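PDB 6T5A: tegument protein UL51 from Human herpesvirus 1, which probably takes part in the egress of virus particles from the perinuclear space and in the secondary envelopment of cytoplasmic capsids at membranes derived from the trans-Golgi network. Local coordinates for residues 70-75 against 103-108. The protein carries 1 engineered substitution. Numbering follows the deposited sequence.
Sequences HACMVN and RRLADT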
loop_
_atom_site.group_PDB
_atom_site.type_symbol
_atom_site.label_atom_id
_atom_site.label_comp_id
_atom_site.label_asym_id
_atom_site.label_seq_id
_atom_site.Cartn_x
_atom_site.Cartn_y
_atom_site.Cartn_z
ATOM N N HIS A 70 -17.652 -47.218 4.680
ATOM C CA HIS A 70 -16.588 -48.162 4.362
ATOM C C HIS A 70 -16.861 -49.559 4.950
ATOM O O HIS A 70 -16.669 -50.549 4.248
ATOM C CB HIS A 70 -15.232 -47.613 4.819
ATOM C CG HIS A 70 -14.082 -48.545 4.585
ATOM N ND1 HIS A 70 -13.659 -48.869 3.306
ATOM C CD2 HIS A 70 -13.283 -49.167 5.481
ATOM C CE1 HIS A 70 -12.622 -49.675 3.466
ATOM N NE2 HIS A 70 -12.356 -49.877 4.757
ATOM N N ALA A 71 -17.326 -49.641 6.219
ATOM C CA ALA A 71 -17.648 -50.928 6.843
ATOM C C ALA A 71 -18.754 -51.666 6.070
ATOM O O ALA A 71 -18.656 -52.889 5.864
ATOM C CB ALA A 71 -18.050 -50.732 8.297
ATOM N N CYS A 72 -19.779 -50.915 5.595
ATOM C CA CYS A 72 -20.865 -51.467 4.774
ATOM C C CYS A 72 -20.308 -52.047 3.512
ATOM O O CYS A 72 -20.729 -53.134 3.119
ATOM C CB CYS A 72 -21.929 -50.416 4.459
ATOM S SG CYS A 72 -22.868 -49.883 5.900
ATOM N N MET A 73 -19.384 -51.318 2.863
ATOM C CA MET A 73 -18.797 -51.740 1.586
ATOM C C MET A 73 -17.908 -52.983 1.771
ATOM O O MET A 73 -17.939 -53.871 0.931
ATOM C CB MET A 73 -18.042 -50.580 0.899
ATOM C CG MET A 73 -18.930 -49.371 0.559
ATOM S SD MET A 73 -20.517 -49.765 -0.275
ATOM C CE MET A 73 -19.927 -50.296 -1.806
ATOM N N VAL A 74 -17.158 -53.066 2.892
ATOM C CA VAL A 74 -16.342 -54.262 3.200
ATOM C C VAL A 74 -17.299 -55.449 3.412
ATOM O O VAL A 74 -17.056 -56.531 2.870
ATOM C CB VAL A 74 -15.402 -54.047 4.413
ATOM C CG1 VAL A 74 -14.800 -55.373 4.899
ATOM C CG2 VAL A 74 -14.303 -53.030 4.085
ATOM N N ASN A 75 -18.395 -55.235 4.171
ATOM C CA ASN A 75 -19.381 -56.298 4.407
ATOM C C ASN A 75 -20.000 -56.774 3.110
ATOM O O ASN A 75 -20.170 -57.968 2.947
ATOM C CB ASN A 75 -20.450 -55.891 5.422
ATOM C CG ASN A 75 -19.949 -55.830 6.840
ATOM O OD1 ASN A 75 -18.871 -56.305 7.164
ATOM N ND2 ASN A 75 -20.724 -55.234 7.727
ATOM N N ARG A 103 -26.625 -52.384 2.004
ATOM C CA ARG A 103 -26.885 -51.401 0.945
ATOM C C ARG A 103 -27.691 -50.225 1.483
ATOM O O ARG A 103 -27.359 -49.083 1.177
ATOM C CB ARG A 103 -27.576 -52.027 -0.277
ATOM C CG ARG A 103 -26.637 -52.868 -1.123
ATOM C CD ARG A 103 -27.270 -53.291 -2.437
ATOM N NE ARG A 103 -26.475 -54.321 -3.110
ATOM C CZ ARG A 103 -26.925 -55.531 -3.420
ATOM N NH1 ARG A 103 -28.179 -55.873 -3.145
ATOM N NH2 ARG A 103 -26.131 -56.406 -4.028
ATOM N N ARG A 104 -28.707 -50.493 2.319
ATOM C CA ARG A 104 -29.536 -49.435 2.914
ATOM C C ARG A 104 -28.754 -48.561 3.907
ATOM O O ARG A 104 -28.926 -47.336 3.898
ATOM C CB ARG A 104 -30.803 -50.006 3.568
ATOM C CG ARG A 104 -31.823 -50.499 2.549
ATOM C CD ARG A 104 -33.063 -51.068 3.221
ATOM N NE ARG A 104 -33.972 -51.669 2.243
ATOM C CZ ARG A 104 -34.910 -51.003 1.578
ATOM N NH1 ARG A 104 -35.089 -49.703 1.787
ATOM N NH2 ARG A 104 -35.680 -51.631 0.699
ATOM N N LEU A 105 -27.910 -49.177 4.761
ATOM C CA LEU A 105 -27.120 -48.411 5.722
ATOM C C LEU A 105 -26.083 -47.542 4.998
ATOM O O LEU A 105 -25.943 -46.368 5.349
ATOM C CB LEU A 105 -26.497 -49.300 6.823
ATOM C CG LEU A 105 -25.681 -48.587 7.952
ATOM C CD1 LEU A 105 -26.516 -47.540 8.720
ATOM C CD2 LEU A 105 -25.092 -49.595 8.929
ATOM N N ALA A 106 -25.419 -48.089 3.946
ATOM C CA ALA A 106 -24.455 -47.339 3.132
ATOM C C ALA A 106 -25.162 -46.152 2.454
ATOM O O ALA A 106 -24.629 -45.042 2.471
ATOM C CB ALA A 106 -23.813 -48.241 2.091
ATOM N N ASP A 107 -26.388 -46.375 1.914
ATOM C CA ASP A 107 -27.190 -45.314 1.289
ATOM C C ASP A 107 -27.502 -44.191 2.280
ATOM O O ASP A 107 -27.392 -43.022 1.922
ATOM C CB ASP A 107 -28.500 -45.886 0.695
ATOM C CG ASP A 107 -28.344 -46.678 -0.596
ATOM O OD1 ASP A 107 -27.235 -46.664 -1.178
ATOM O OD2 ASP A 107 -29.331 -47.311 -1.025
ATOM N N THR A 108 -27.848 -44.550 3.536
ATOM C CA THR A 108 -28.135 -43.589 4.613
ATOM C C THR A 108 -26.892 -42.736 4.931
ATOM O O THR A 108 -27.007 -41.513 5.048
ATOM C CB THR A 108 -28.723 -44.324 5.828
ATOM O OG1 THR A 108 -29.919 -44.971 5.402
ATOM C CG2 THR A 108 -29.058 -43.397 6.979
#
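Cys-72 and Ala-106 meet where helix 63-82 packs against helix 94-117 in an antiparallel helical hairpin. Both helices belong to the part of the protein that matches the herpesvirus UL51 family. Part of the link between them is not modelled. The segment axes approach to 8.8 Å, with their N-to-C directions 155° apart. Such close spacing suits the small side chains at the crossing, and the CA atoms of Cys-72 and Ala-106 lie only 5.7 Å apart.

The Cys-72 side chain can be followed outward. Its CB points at the other helix and rests on the methyl of Ala-106, CB to CB 3.7 Å. SG then turns anti to the carbonyl carbon of Cys-72 (chi1 -68°). There it lies alongside Leu-105, 3.7 Å from CG of that residue, with CB nearly as close. Of the two Leu-105 methyls, CD2 is the one that reaches the sulfur. SG is also 3.7 Å from the backbone N of Ala-106, but no hydrogen bond crosses between the segments.

Met-73 comes to the Ala-106 methyl from the edge of the contact. Its CB does not point across, but the folded chain brings SD to 4.3 Å from Ala-106 CB. Ala-106 also touches Tyr-69, one helical turn before Met-73, and Arg-103 lies on Leu-76 of the same helix.

On helix 94-117, Arg-104 forms a salt bridge with Asp-100. Its carbonyl O accepts from Thr-108 N and, on the opposite face of the carbonyl plane, from Thr-108 OG1 at 3.0 Å.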